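Local coordinates for protein putative esterase (Sulfolobus solfataricus P2, PDB 2RAU) that probably hydrolyses lipid esters, as expected of a lipase or esterase with an alpha/beta-hydrolase fold, and binds calcium ions, at residues A[20-25]-A[44-49]; A[40-45]-A[93-98]; A[49-54]-A[141-146]; A[86-91]-A[345-350]. All coordinates share one frame; numbering follows the deposited sequence.

Contact 1 of 4, residues A[20-25]-A[44-49]; sequences QLIENI and NLIGGG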
loop_
_atom_site.group_PDB
_atom_site.type_symbol
_atom_site.label_atom_id
_atom_site.label_comp_id
_atom_site.label_asym_id
_atom_site.label_seq_id
_atom_site.Cartn_x
_atom_site.Cartn_y
_atom_site.Cartn_z
ATOM N N GLN A 20 -22.304 -4.164 -5.987
ATOM C CA GLN A 20 -22.873 -4.021 -4.658
ATOM C C GLN A 20 -22.053 -3.084 -3.772
ATOM O O GLN A 20 -22.465 -2.724 -2.644
ATOM C CB GLN A 20 -23.019 -5.406 -4.014
ATOM C CG GLN A 20 -24.218 -6.203 -4.651
ATOM C CD GLN A 20 -25.487 -5.278 -4.911
ATOM O OE1 GLN A 20 -25.687 -4.760 -6.034
ATOM N NE2 GLN A 20 -26.294 -5.038 -3.858
ATOM N N LEU A 21 -20.882 -2.719 -4.262
ATOM C CA LEU A 21 -19.960 -1.844 -3.530
ATOM C C LEU A 21 -19.913 -0.465 -4.151
ATOM O O LEU A 21 -19.930 -0.306 -5.381
ATOM C CB LEU A 21 -18.550 -2.423 -3.488
ATOM C CG LEU A 21 -18.389 -3.760 -2.785
ATOM C CD1 LEU A 21 -16.933 -4.197 -2.895
ATOM C CD2 LEU A 21 -18.890 -3.693 -1.338
ATOM N N ILE A 22 -19.879 0.570 -3.319
ATOM C CA ILE A 22 -19.813 1.917 -3.873
ATOM C C ILE A 22 -18.596 2.662 -3.299
ATOM O O ILE A 22 -18.119 2.378 -2.190
ATOM C CB ILE A 22 -21.190 2.686 -3.766
ATOM C CG1 ILE A 22 -21.432 3.135 -2.348
ATOM C CG2 ILE A 22 -22.397 1.824 -4.332
ATOM C CD1 ILE A 22 -20.825 4.487 -2.023
ATOM N N GLU A 23 -18.067 3.567 -4.116
ATOM C CA GLU A 23 -16.892 4.362 -3.797
ATOM C C GLU A 23 -17.200 5.859 -3.725
ATOM O O GLU A 23 -17.954 6.390 -4.509
ATOM C CB GLU A 23 -15.847 4.102 -4.882
ATOM C CG GLU A 23 -14.476 4.672 -4.615
ATOM C CD GLU A 23 -13.482 4.471 -5.751
ATOM O OE1 GLU A 23 -13.894 4.262 -6.928
ATOM O OE2 GLU A 23 -12.274 4.556 -5.467
ATOM N N ASN A 24 -16.595 6.518 -2.737
ATOM C CA ASN A 24 -16.567 7.957 -2.625
ATOM C C ASN A 24 -15.103 8.375 -2.581
ATOM O O ASN A 24 -14.283 7.676 -2.021
ATOM C CB ASN A 24 -17.334 8.413 -1.394
ATOM C CG ASN A 24 -18.838 8.254 -1.588
ATOM O OD1 ASN A 24 -19.452 9.089 -2.196
ATOM N ND2 ASN A 24 -19.394 7.112 -1.178
ATOM N N ILE A 25 -14.781 9.482 -3.225
ATOM C CA ILE A 25 -13.424 10.015 -3.214
ATOM C C ILE A 25 -13.474 11.528 -2.898
ATOM O O ILE A 25 -14.253 12.268 -3.483
ATOM C CB ILE A 25 -12.674 9.840 -4.544
ATOM C CG1 ILE A 25 -12.729 8.387 -5.045
ATOM C CG2 ILE A 25 -11.262 10.283 -4.402
ATOM C CD1 ILE A 25 -12.111 8.180 -6.409
ATOM N N ASN A 44 -17.938 1.050 0.646
ATOM C CA ASN A 44 -18.949 0.402 1.468
ATOM C C ASN A 44 -19.983 -0.255 0.584
ATOM O O ASN A 44 -20.091 0.036 -0.598
ATOM C CB ASN A 44 -19.606 1.358 2.495
ATOM C CG ASN A 44 -20.217 2.622 1.873
ATOM O OD1 ASN A 44 -19.589 3.659 1.852
ATOM N ND2 ASN A 44 -21.414 2.527 1.388
ATOM N N LEU A 45 -20.762 -1.119 1.196
ATOM C CA LEU A 45 -21.904 -1.737 0.573
ATOM C C LEU A 45 -22.971 -0.703 0.298
ATOM O O LEU A 45 -23.105 0.267 1.047
ATOM C CB LEU A 45 -22.516 -2.743 1.546
ATOM C CG LEU A 45 -22.042 -4.163 1.610
ATOM C CD1 LEU A 45 -22.780 -4.844 2.755
ATOM C CD2 LEU A 45 -22.309 -4.913 0.294
ATOM N N ILE A 46 -23.724 -0.901 -0.782
ATOM C CA ILE A 46 -24.871 -0.076 -1.100
ATOM C C ILE A 46 -25.745 -0.100 0.153
ATOM O O ILE A 46 -25.954 -1.144 0.779
ATOM C CB ILE A 46 -25.690 -0.605 -2.310
ATOM C CG1 ILE A 46 -24.982 -0.369 -3.631
ATOM C CG2 ILE A 46 -27.015 0.121 -2.428
ATOM C CD1 ILE A 46 -25.728 -1.023 -4.783
ATOM N N GLY A 47 -26.219 1.044 0.570
ATOM C CA GLY A 47 -27.038 1.027 1.787
ATOM C C GLY A 47 -26.234 1.159 3.070
ATOM O O GLY A 47 -26.820 1.199 4.151
ATOM N N GLY A 48 -24.899 1.215 2.958
ATOM C CA GLY A 48 -24.013 1.599 4.067
ATOM C C GLY A 48 -23.239 0.504 4.737
ATOM O O GLY A 48 -23.648 -0.635 4.773
ATOM N N GLY A 49 -22.100 0.881 5.271
ATOM C CA GLY A 49 -21.253 -0.014 6.069
ATOM C C GLY A 49 -21.172 0.526 7.489
ATOM O O GLY A 49 -21.813 1.540 7.829
HETATM O O HOH W 1 -18.220 4.793 -0.049
#

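Contact 2 of 4, residues A[40-45]-A[93-98]; sequences LHKVNL and GFNVYT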
loop_
_atom_site.group_PDB
_atom_site.type_symbol
_atom_site.label_atom_id
_atom_site.label_comp_id
_atom_site.label_asym_id
_atom_site.label_seq_id
_atom_site.Cartn_x
_atom_site.Cartn_y
_atom_site.Cartn_z
ATOM N N LEU A 40 -8.649 10.637 -0.537
ATOM C CA LEU A 40 -9.183 9.652 0.362
ATOM C C LEU A 40 -10.304 8.905 -0.325
ATOM O O LEU A 40 -11.157 9.541 -0.941
ATOM C CB LEU A 40 -9.752 10.365 1.588
ATOM C CG LEU A 40 -10.529 9.634 2.644
ATOM C CD1 LEU A 40 -9.609 8.525 3.065
ATOM C CD2 LEU A 40 -10.808 10.622 3.797
ATOM N N HIS A 41 -10.269 7.569 -0.277
ATOM C CA HIS A 41 -11.332 6.732 -0.849
ATOM C C HIS A 41 -12.066 6.060 0.260
ATOM O O HIS A 41 -11.477 5.623 1.197
ATOM C CB HIS A 41 -10.779 5.616 -1.765
ATOM C CG HIS A 41 -9.949 6.120 -2.919
ATOM N ND1 HIS A 41 -10.253 5.835 -4.236
ATOM C CD2 HIS A 41 -8.812 6.849 -2.945
ATOM C CE1 HIS A 41 -9.359 6.414 -5.023
ATOM N NE2 HIS A 41 -8.459 7.022 -4.266
ATOM N N LYS A 42 -13.379 5.982 0.131
ATOM C CA LYS A 42 -14.214 5.195 1.022
ATOM C C LYS A 42 -14.928 4.140 0.165
ATOM O O LYS A 42 -15.417 4.437 -0.941
ATOM C CB LYS A 42 -15.271 6.071 1.709
ATOM C CG LYS A 42 -16.155 5.335 2.724
ATOM C CD LYS A 42 -17.254 6.215 3.221
ATOM C CE LYS A 42 -18.127 5.533 4.250
ATOM N NZ LYS A 42 -19.105 6.504 4.752
ATOM N N VAL A 43 -14.965 2.914 0.671
ATOM C CA VAL A 43 -15.738 1.849 0.043
ATOM C C VAL A 43 -16.694 1.244 1.068
ATOM O O VAL A 43 -16.314 0.947 2.184
ATOM C CB VAL A 43 -14.821 0.746 -0.559
ATOM C CG1 VAL A 43 -15.628 -0.429 -1.230
ATOM C CG2 VAL A 43 -13.787 1.387 -1.552
ATOM N N ASN A 44 -17.938 1.050 0.646
ATOM C CA ASN A 44 -18.949 0.402 1.468
ATOM C C ASN A 44 -19.983 -0.255 0.584
ATOM O O ASN A 44 -20.091 0.036 -0.598
ATOM C CB ASN A 44 -19.606 1.358 2.495
ATOM C CG ASN A 44 -20.217 2.622 1.873
ATOM O OD1 ASN A 44 -19.589 3.659 1.852
ATOM N ND2 ASN A 44 -21.414 2.527 1.388
ATOM N N LEU A 45 -20.762 -1.119 1.196
ATOM C CA LEU A 45 -21.904 -1.737 0.573
ATOM C C LEU A 45 -22.971 -0.703 0.298
ATOM O O LEU A 45 -23.105 0.267 1.047
ATOM C CB LEU A 45 -22.516 -2.743 1.546
ATOM C CG LEU A 45 -22.042 -4.163 1.610
ATOM C CD1 LEU A 45 -22.780 -4.844 2.755
ATOM C CD2 LEU A 45 -22.309 -4.913 0.294
ATOM N N GLY A 93 -19.268 -5.745 5.441
ATOM C CA GLY A 93 -19.997 -4.764 6.228
ATOM C C GLY A 93 -19.251 -3.578 6.789
ATOM O O GLY A 93 -19.856 -2.735 7.440
ATOM N N PHE A 94 -17.950 -3.495 6.533
ATOM C CA PHE A 94 -17.127 -2.414 7.042
ATOM C C PHE A 94 -17.089 -1.208 6.112
ATOM O O PHE A 94 -17.187 -1.337 4.884
ATOM C CB PHE A 94 -15.701 -2.878 7.320
ATOM C CG PHE A 94 -15.561 -3.722 8.550
ATOM C CD1 PHE A 94 -15.768 -5.096 8.493
ATOM C CD2 PHE A 94 -15.229 -3.147 9.766
ATOM C CE1 PHE A 94 -15.667 -5.856 9.629
ATOM C CE2 PHE A 94 -15.115 -3.897 10.902
ATOM C CZ PHE A 94 -15.324 -5.249 10.852
ATOM N N ASN A 95 -16.964 -0.033 6.730
ATOM C CA ASN A 95 -16.593 1.173 6.020
ATOM C C ASN A 95 -15.065 1.056 5.902
ATOM O O ASN A 95 -14.364 1.030 6.911
ATOM C CB ASN A 95 -16.929 2.460 6.770
ATOM C CG ASN A 95 -18.414 2.764 6.845
ATOM O OD1 ASN A 95 -19.145 2.651 5.842
ATOM N ND2 ASN A 95 -18.870 3.133 8.039
ATOM N N VAL A 96 -14.559 1.017 4.683
ATOM C CA VAL A 96 -13.116 0.891 4.453
ATOM C C VAL A 96 -12.629 2.117 3.700
ATOM O O VAL A 96 -13.233 2.525 2.749
ATOM C CB VAL A 96 -12.748 -0.402 3.674
ATOM C CG1 VAL A 96 -11.192 -0.612 3.643
ATOM C CG2 VAL A 96 -13.534 -1.636 4.312
ATOM N N TYR A 97 -11.518 2.677 4.153
ATOM C CA TYR A 97 -10.979 3.880 3.606
ATOM C C TYR A 97 -9.544 3.633 3.245
ATOM O O TYR A 97 -8.873 2.775 3.824
ATOM C CB TYR A 97 -11.010 5.018 4.650
ATOM C CG TYR A 97 -12.372 5.383 5.218
ATOM C CD1 TYR A 97 -12.922 4.675 6.289
ATOM C CD2 TYR A 97 -13.074 6.462 4.735
ATOM C CE1 TYR A 97 -14.139 5.043 6.861
ATOM C CE2 TYR A 97 -14.310 6.843 5.309
ATOM C CZ TYR A 97 -14.830 6.120 6.365
ATOM O OH TYR A 97 -16.016 6.559 6.915
ATOM N N THR A 98 -9.039 4.397 2.276
ATOM C CA THR A 98 -7.651 4.282 1.890
ATOM C C THR A 98 -7.207 5.590 1.214
ATOM O O THR A 98 -7.966 6.229 0.514
ATOM C CB THR A 98 -7.378 3.006 1.037
ATOM O OG1 THR A 98 -5.973 2.910 0.733
ATOM C CG2 THR A 98 -8.254 2.971 -0.259
HETATM O O HOH W 2 -19.583 -2.016 3.753
#

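Contact 3 of 4, residues A[49-54]-A[141-146]; sequences GNDAVL and SGQERI. With CA (calcium ion), chain C; EDO (1,2-ethanediol), chain E.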
loop_
_atom_site.group_PDB
_atom_site.type_symbol
_atom_site.label_atom_id
_atom_site.label_comp_id
_atom_site.label_asym_id
_atom_site.label_seq_id
_atom_site.Cartn_x
_atom_site.Cartn_y
_atom_site.Cartn_z
ATOM N N GLY A 49 -22.100 0.881 5.271
ATOM C CA GLY A 49 -21.253 -0.014 6.069
ATOM C C GLY A 49 -21.172 0.526 7.489
ATOM O O GLY A 49 -21.813 1.540 7.829
ATOM N N ASN A 50 -20.393 -0.147 8.324
ATOM C CA ASN A 50 -20.203 0.254 9.706
ATOM C C ASN A 50 -18.756 0.260 10.132
ATOM O O ASN A 50 -17.906 -0.331 9.498
ATOM C CB ASN A 50 -21.010 -0.637 10.637
ATOM C CG ASN A 50 -22.491 -0.348 10.558
ATOM O OD1 ASN A 50 -23.234 -1.162 10.042
ATOM N ND2 ASN A 50 -22.918 0.829 11.019
ATOM N N ASP A 51 -18.503 0.985 11.216
ATOM C CA ASP A 51 -17.181 1.120 11.817
ATOM C C ASP A 51 -16.259 1.846 10.865
ATOM O O ASP A 51 -16.729 2.612 10.013
ATOM C CB ASP A 51 -16.605 -0.222 12.222
ATOM C CG ASP A 51 -15.785 -0.144 13.494
ATOM O OD1 ASP A 51 -14.809 0.650 13.613
ATOM O OD2 ASP A 51 -16.125 -0.915 14.397
ATOM N N ALA A 52 -14.959 1.619 11.036
ATOM C CA ALA A 52 -13.957 2.288 10.206
ATOM C C ALA A 52 -12.621 1.549 10.207
ATOM O O ALA A 52 -12.030 1.312 11.266
ATOM C CB ALA A 52 -13.775 3.754 10.667
ATOM N N VAL A 53 -12.174 1.171 9.005
ATOM C CA VAL A 53 -10.845 0.618 8.757
ATOM C C VAL A 53 -10.160 1.494 7.743
ATOM O O VAL A 53 -10.712 1.701 6.674
ATOM C CB VAL A 53 -10.908 -0.814 8.177
ATOM C CG1 VAL A 53 -9.530 -1.338 8.027
ATOM C CG2 VAL A 53 -11.776 -1.717 9.105
ATOM N N LEU A 54 -8.969 1.988 8.069
ATOM C CA LEU A 54 -8.153 2.747 7.126
ATOM C C LEU A 54 -6.938 1.886 6.754
ATOM O O LEU A 54 -6.201 1.381 7.632
ATOM C CB LEU A 54 -7.687 4.092 7.713
ATOM C CG LEU A 54 -6.580 4.874 6.981
ATOM C CD1 LEU A 54 -7.101 5.297 5.570
ATOM C CD2 LEU A 54 -6.104 6.044 7.838
ATOM N N SER A 141 -17.492 8.409 9.673
ATOM C CA SER A 141 -17.907 7.102 10.174
ATOM C C SER A 141 -18.555 7.144 11.537
ATOM O O SER A 141 -19.220 6.198 11.971
ATOM C CB SER A 141 -16.675 6.252 10.318
ATOM O OG SER A 141 -15.865 6.713 11.350
ATOM N N GLY A 142 -18.337 8.239 12.252
ATOM C CA GLY A 142 -18.771 8.330 13.605
ATOM C C GLY A 142 -17.934 7.607 14.633
ATOM O O GLY A 142 -18.314 7.604 15.758
ATOM N N GLN A 143 -16.778 7.051 14.296
ATOM C CA GLN A 143 -15.965 6.307 15.242
ATOM C C GLN A 143 -15.003 7.266 15.940
ATOM O O GLN A 143 -14.495 8.166 15.317
ATOM C CB GLN A 143 -15.225 5.227 14.470
ATOM C CG GLN A 143 -16.120 4.113 13.896
ATOM C CD GLN A 143 -16.789 3.335 14.997
ATOM O OE1 GLN A 143 -16.137 2.879 15.918
ATOM N NE2 GLN A 143 -18.087 3.258 14.947
ATOM N N GLU A 144 -14.808 7.117 17.242
ATOM C CA GLU A 144 -13.781 7.891 17.991
ATOM C C GLU A 144 -12.376 7.353 17.705
ATOM O O GLU A 144 -11.408 8.096 17.653
ATOM C CB GLU A 144 -14.023 7.845 19.480
ATOM C CG GLU A 144 -15.107 8.760 19.938
ATOM C CD GLU A 144 -16.414 8.492 19.226
ATOM O OE1 GLU A 144 -16.997 7.439 19.478
ATOM O OE2 GLU A 144 -16.867 9.309 18.398
ATOM N N ARG A 145 -12.286 6.049 17.486
ATOM C CA ARG A 145 -11.014 5.418 17.158
ATOM C C ARG A 145 -11.259 4.457 16.010
ATOM O O ARG A 145 -12.366 3.952 15.828
ATOM C CB ARG A 145 -10.431 4.671 18.360
ATOM C CG ARG A 145 -10.182 5.542 19.600
ATOM C CD ARG A 145 -9.806 4.685 20.782
ATOM N NE ARG A 145 -8.371 4.454 20.907
ATOM C CZ ARG A 145 -7.836 3.503 21.675
ATOM N NH1 ARG A 145 -8.609 2.664 22.356
ATOM N NH2 ARG A 145 -6.526 3.382 21.763
ATOM N N ILE A 146 -10.215 4.205 15.241
ATOM C CA ILE A 146 -10.332 3.352 14.062
ATOM C C ILE A 146 -9.366 2.152 14.061
ATOM O O ILE A 146 -8.407 2.066 14.850
ATOM C CB ILE A 146 -10.148 4.188 12.765
ATOM C CG1 ILE A 146 -8.695 4.625 12.600
ATOM C CG2 ILE A 146 -11.072 5.469 12.693
ATOM C CD1 ILE A 146 -8.444 5.337 11.280
HETATM CA CA CA C . -18.848 8.513 17.892
HETATM C C1 EDO E . -19.046 4.561 18.300
HETATM O O1 EDO E . -17.800 4.126 18.844
HETATM C C2 EDO E . -18.857 6.039 18.323
HETATM O O2 EDO E . -19.872 6.838 17.726
HETATM O O HOH W 3 -19.973 8.673 20.132
HETATM O O HOH W 4 -18.608 10.821 16.602
#

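Contact 4 of 4, residues A[86-91]-A[345-350]; sequences VLYLAR and VVLKWL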
loop_
_atom_site.group_PDB
_atom_site.type_symbol
_atom_site.label_atom_id
_atom_site.label_comp_id
_atom_site.label_asym_id
_atom_site.label_seq_id
_atom_site.Cartn_x
_atom_site.Cartn_y
_atom_site.Cartn_z
ATOM N N VAL A 86 -9.615 -4.497 0.698
ATOM C CA VAL A 86 -10.534 -3.365 0.766
ATOM C C VAL A 86 -11.945 -3.791 0.400
ATOM O O VAL A 86 -12.892 -3.585 1.166
ATOM C CB VAL A 86 -10.046 -2.153 -0.105
ATOM C CG1 VAL A 86 -11.174 -1.102 -0.284
ATOM C CG2 VAL A 86 -8.792 -1.521 0.477
ATOM N N LEU A 87 -12.084 -4.416 -0.758
ATOM C CA LEU A 87 -13.385 -4.873 -1.261
ATOM C C LEU A 87 -14.014 -5.991 -0.405
ATOM O O LEU A 87 -15.205 -6.004 -0.149
ATOM C CB LEU A 87 -13.259 -5.270 -2.718
ATOM C CG LEU A 87 -12.712 -4.215 -3.723
ATOM C CD1 LEU A 87 -12.781 -4.762 -5.141
ATOM C CD2 LEU A 87 -13.431 -2.853 -3.701
ATOM N N TYR A 88 -13.185 -6.909 0.049
ATOM C CA TYR A 88 -13.596 -8.007 0.917
ATOM C C TYR A 88 -14.160 -7.507 2.236
ATOM O O TYR A 88 -15.229 -7.948 2.675
ATOM C CB TYR A 88 -12.378 -8.919 1.201
ATOM C CG TYR A 88 -12.759 -10.157 1.988
ATOM C CD1 TYR A 88 -13.231 -11.299 1.331
ATOM C CD2 TYR A 88 -12.680 -10.194 3.381
ATOM C CE1 TYR A 88 -13.577 -12.434 2.040
ATOM C CE2 TYR A 88 -13.015 -11.345 4.071
ATOM C CZ TYR A 88 -13.463 -12.439 3.399
ATOM O OH TYR A 88 -13.790 -13.583 4.068
ATOM N N LEU A 89 -13.434 -6.608 2.885
ATOM C CA LEU A 89 -13.949 -6.046 4.139
ATOM C C LEU A 89 -15.207 -5.213 3.907
ATOM O O LEU A 89 -16.115 -5.271 4.713
ATOM C CB LEU A 89 -12.869 -5.293 4.917
ATOM C CG LEU A 89 -11.694 -6.091 5.443
ATOM C CD1 LEU A 89 -10.748 -5.095 6.112
ATOM C CD2 LEU A 89 -12.174 -7.213 6.388
ATOM N N ALA A 90 -15.268 -4.453 2.812
ATOM C CA ALA A 90 -16.486 -3.689 2.504
ATOM C C ALA A 90 -17.678 -4.627 2.246
ATOM O O ALA A 90 -18.789 -4.366 2.713
ATOM C CB ALA A 90 -16.251 -2.736 1.337
ATOM N N ARG A 91 -17.466 -5.733 1.513
ATOM C CA ARG A 91 -18.541 -6.703 1.272
ATOM C C ARG A 91 -19.042 -7.324 2.542
ATOM O O ARG A 91 -20.184 -7.714 2.638
ATOM C CB ARG A 91 -18.063 -7.852 0.343
ATOM C CG ARG A 91 -18.090 -7.495 -1.116
ATOM C CD ARG A 91 -19.528 -7.320 -1.698
ATOM N NE ARG A 91 -20.250 -8.571 -1.733
ATOM C CZ ARG A 91 -20.068 -9.529 -2.642
ATOM N NH1 ARG A 91 -19.202 -9.388 -3.636
ATOM N NH2 ARG A 91 -20.771 -10.642 -2.556
ATOM N N VAL A 345 -9.080 -14.110 7.524
ATOM C CA VAL A 345 -8.441 -14.145 8.845
ATOM C C VAL A 345 -8.474 -12.747 9.466
ATOM O O VAL A 345 -8.744 -12.594 10.659
ATOM C CB VAL A 345 -6.969 -14.691 8.766
ATOM C CG1 VAL A 345 -6.312 -14.681 10.173
ATOM C CG2 VAL A 345 -6.964 -16.073 8.133
ATOM N N VAL A 346 -8.231 -11.706 8.658
ATOM C CA VAL A 346 -8.386 -10.338 9.141
ATOM C C VAL A 346 -9.856 -10.072 9.593
ATOM O O VAL A 346 -10.102 -9.539 10.686
ATOM C CB VAL A 346 -7.961 -9.286 8.082
ATOM C CG1 VAL A 346 -8.380 -7.860 8.570
ATOM C CG2 VAL A 346 -6.463 -9.352 7.769
ATOM N N LEU A 347 -10.831 -10.498 8.798
ATOM C CA LEU A 347 -12.240 -10.336 9.162
ATOM C C LEU A 347 -12.551 -11.027 10.488
ATOM O O LEU A 347 -13.233 -10.476 11.318
ATOM C CB LEU A 347 -13.151 -10.918 8.076
ATOM C CG LEU A 347 -14.675 -10.718 8.197
ATOM C CD1 LEU A 347 -14.996 -9.243 8.131
ATOM C CD2 LEU A 347 -15.466 -11.532 7.123
ATOM N N LYS A 348 -12.060 -12.243 10.661
ATOM C CA LYS A 348 -12.331 -12.992 11.867
ATOM C C LYS A 348 -11.700 -12.287 13.062
ATOM O O LYS A 348 -12.295 -12.209 14.149
ATOM C CB LYS A 348 -11.804 -14.415 11.718
ATOM C CG LYS A 348 -11.985 -15.265 12.928
ATOM C CD LYS A 348 -11.421 -16.668 12.682
ATOM N N TRP A 349 -10.473 -11.807 12.881
ATOM C CA TRP A 349 -9.792 -11.057 13.929
ATOM C C TRP A 349 -10.599 -9.812 14.309
ATOM O O TRP A 349 -10.781 -9.541 15.498
ATOM C CB TRP A 349 -8.389 -10.662 13.469
ATOM C CG TRP A 349 -7.632 -9.914 14.495
ATOM C CD1 TRP A 349 -6.926 -10.431 15.513
ATOM C CD2 TRP A 349 -7.522 -8.491 14.600
ATOM N NE1 TRP A 349 -6.367 -9.428 16.255
ATOM C CE2 TRP A 349 -6.698 -8.220 15.696
ATOM C CE3 TRP A 349 -7.986 -7.426 13.827
ATOM C CZ2 TRP A 349 -6.371 -6.904 16.091
ATOM C CZ3 TRP A 349 -7.675 -6.115 14.224
ATOM C CH2 TRP A 349 -6.855 -5.875 15.327
ATOM N N LEU A 350 -11.060 -9.047 13.312
ATOM C CA LEU A 350 -11.920 -7.890 13.574
ATOM C C LEU A 350 -13.191 -8.262 14.355
ATOM O O LEU A 350 -13.613 -7.517 15.232
ATOM C CB LEU A 350 -12.311 -7.155 12.290
ATOM C CG LEU A 350 -11.211 -6.398 11.575
ATOM C CD1 LEU A 350 -11.616 -6.076 10.113
ATOM C CD2 LEU A 350 -10.795 -5.155 12.377
#

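Contact 1 of 4, residues A[20-25]-A[44-49]
Ile22 and Asn44 form an antiparallel hydrogen-bonded pair: Ile22 N reaches Asn44 O at 2.8 Å and Asn44 N reaches Ile22 O at 3.1 Å. Their side chains share one face of the sheet; in the conformer of Ile22 given here, one of two modelled, its CG1 rests 3.8 Å from ND2 of Asn44 and its CG2 lies across CG1 of Ile46. With its CG held between the backbone N and the carbonyl carbon (chi1 55°), Asn44 folds its amide back over the chain and gives each end a separate task. ND2 donates to Leu45 O at 2.8 Å; that oxygen lies in the amide plane, yet it is approached from above its own carbonyl plane, while Gly48 N comes from the opposite face and closes the type II turn Leu45 to Gly48. OD1 meets a water that also accepts from Asn24 ND2. At Gly47 a CB would press on the carbonyl O of Ile46, which glycine avoids. Ile46 N bonds to Gln20 O at 2.9 Å. On the other face Leu21 CD2 touches Leu45 CD2 at 4.0 Å, and Leu21 continues onto helix 85-91. Were Asn44 an alanine, Leu45 O would probably lose one of its two donors, and the water one of its three partners. A single amide thus ties the hairpin strand to its exit turn, while aliphatic chains pack on both faces of the paired strands.

Contact 2 of 4, residues A[40-45]-A[93-98]
Lys42 runs out beside Tyr97, both chains pointing the same way from an antiparallel non-hydrogen-bonded pair. Its CB lies 3.8 Å from CD2 of the tyrosine, and CG comes 3.5 Å from CE2, reaching the ring obliquely. CD stays near CE2 at 3.7 Å. CE lies near both the Tyr97 hydroxyl and the Asn95 amide, 3.4 Å from Asn95 OD1. At the tip, NZ makes a salt bridge with Asp140 OD2, the same oxygen that Tyr97 OH bonds. The chain is fully extended along this path: CG stands opposite the backbone N (chi1 -177°) and every later torsion is also near 180°. Asn95 in turn sends ND2 to Asp51 O. Beneath them, two hydrogen-bonded pairs knit the strands, His41 with Thr98 and Val43 with Val96; Val43 N reaches Val96 O at 2.7 Å. The beta-branched valines fit the extended backbone and turn to the other face, against helix 85-91. Where the strands part, a water links Leu45 N with Phe94 O, and Gly93, with positive phi, is the C-prime residue of the Schellman motif that ends that helix. Long aliphatic methylenes thus run alongside an aromatic ring while lysine and tyrosine share one aspartate, whose negative charge is probably steadied by the ammonium group.

Contact 3 of 4, residues A[49-54]-A[141-146]
Ala52 and Ile146 face each other where two parallel strands begin, their CA atoms 5.4 Å apart. The chain turns a corner at Asp51, whose phi is positive, before entering strand 52-56; on the other side Gly142, also with positive phi, leaves helix 123-141 toward strand 146-151. Ala52 CB touches Ile146 CG2 at 3.8 Å, a methyl small enough to sit near Ser141 as well, and Leu54 CB meets Ile146 CD1. Ser141 OG, hydrogen-bonded also to Ile137 O, accepts from Gln143 N at 3.1 Å, an ST turn. Asp51 OD1 uses its anti lone pair to take Ala52 N at 2.8 Å and makes a salt bridge with Lys171. Gln143, bent at chi2 (-64°), crosses the aspartate, its CD 3.6 Å from Asp51 OD1, while OE1, another acceptor, approaches OD1 unbonded. With an alanine here instead of Asp51, Lys171 would probably lose its carboxylate mate. Calcium binds Gly142 O at 2.4 Å, Glu144 through OE2 at 2.2 Å and, less surely placed, OE1, with two waters and O2 of a 1,2-ethanediol probably from the crystallisation liquor. The topology is a beta-alpha-beta crossover of the alpha/beta-hydrolase fold: helix 123-141 joins strands 94-100 and 146-151, passing over strand 52-56.

Contact 4 of 4, residues A[86-91]-A[345-350]
Leu89 CD2 meets two leucines of the facing helix at once, Leu347 CD1 at 3.9 Å and Leu350 CD1 at 3.9 Å. It slides past Leu347 in the opposite direction but crosses Leu350 at about a right angle, so one methyl touches two leucines three positions apart on the helix. Its other branch, CD1, stands farther off, 4.4 Å from Val346 CG1. Beside it Tyr88 lays CE2 against Leu347 CD2 at 3.9 Å, the methyl approaching the ring obliquely. Leu347 can serve both neighbours because chi1 (-174°) carries its CG toward the other helix and chi2 (63°) directs CD1 to Leu89 and CD2 to Tyr88. Leucine suits these places: a flexible, forked apolar chain bridges axes that stay 10.6 Å apart and are inclined by 43°. In the alpha/beta-hydrolase fold the canonical helices A and F cover the same face of the central sheet, and helices 85-91 and 338-353 appear to correspond to them. Leu89 also rests on Val96 of strand 94-100, while Leu347 and Leu350 touch Phe94 of that strand; Val346 and Leu350 reach Ile174 on strand 170-176. Earlier on the C-terminal helix, Glu339, Asn343 and Ser344 pack on Tyr88. At the end of the shorter helix, Asn92 touches Leu347 and gives its ND2 to Tyr88 O.

Contacts 1, 2 and 3 step across one sheet. Contact 1 shares Asn44 and Leu45 with contact 2, their centres 7 Å apart, and Glu23 OE2 bonds to His41 ND1 at 2.7 Å between them. Strand 94-100 of contact 2 pairs with strand 52-56 of contact 3, through Tyr97 N to Val53 O at 2.8 Å. Contact 4 covers one face of that sheet; Val43 CG1 packs on Ala90 CB at 3.5 Å, and contacts 2 and 4 have centres 11 Å apart. The calcium belongs to contact 3, and the side chain of Asn95 in contact 2 is about 11 Å from it. Strand 146-151, entered from contact 3, runs to a probable nucleophile elbow.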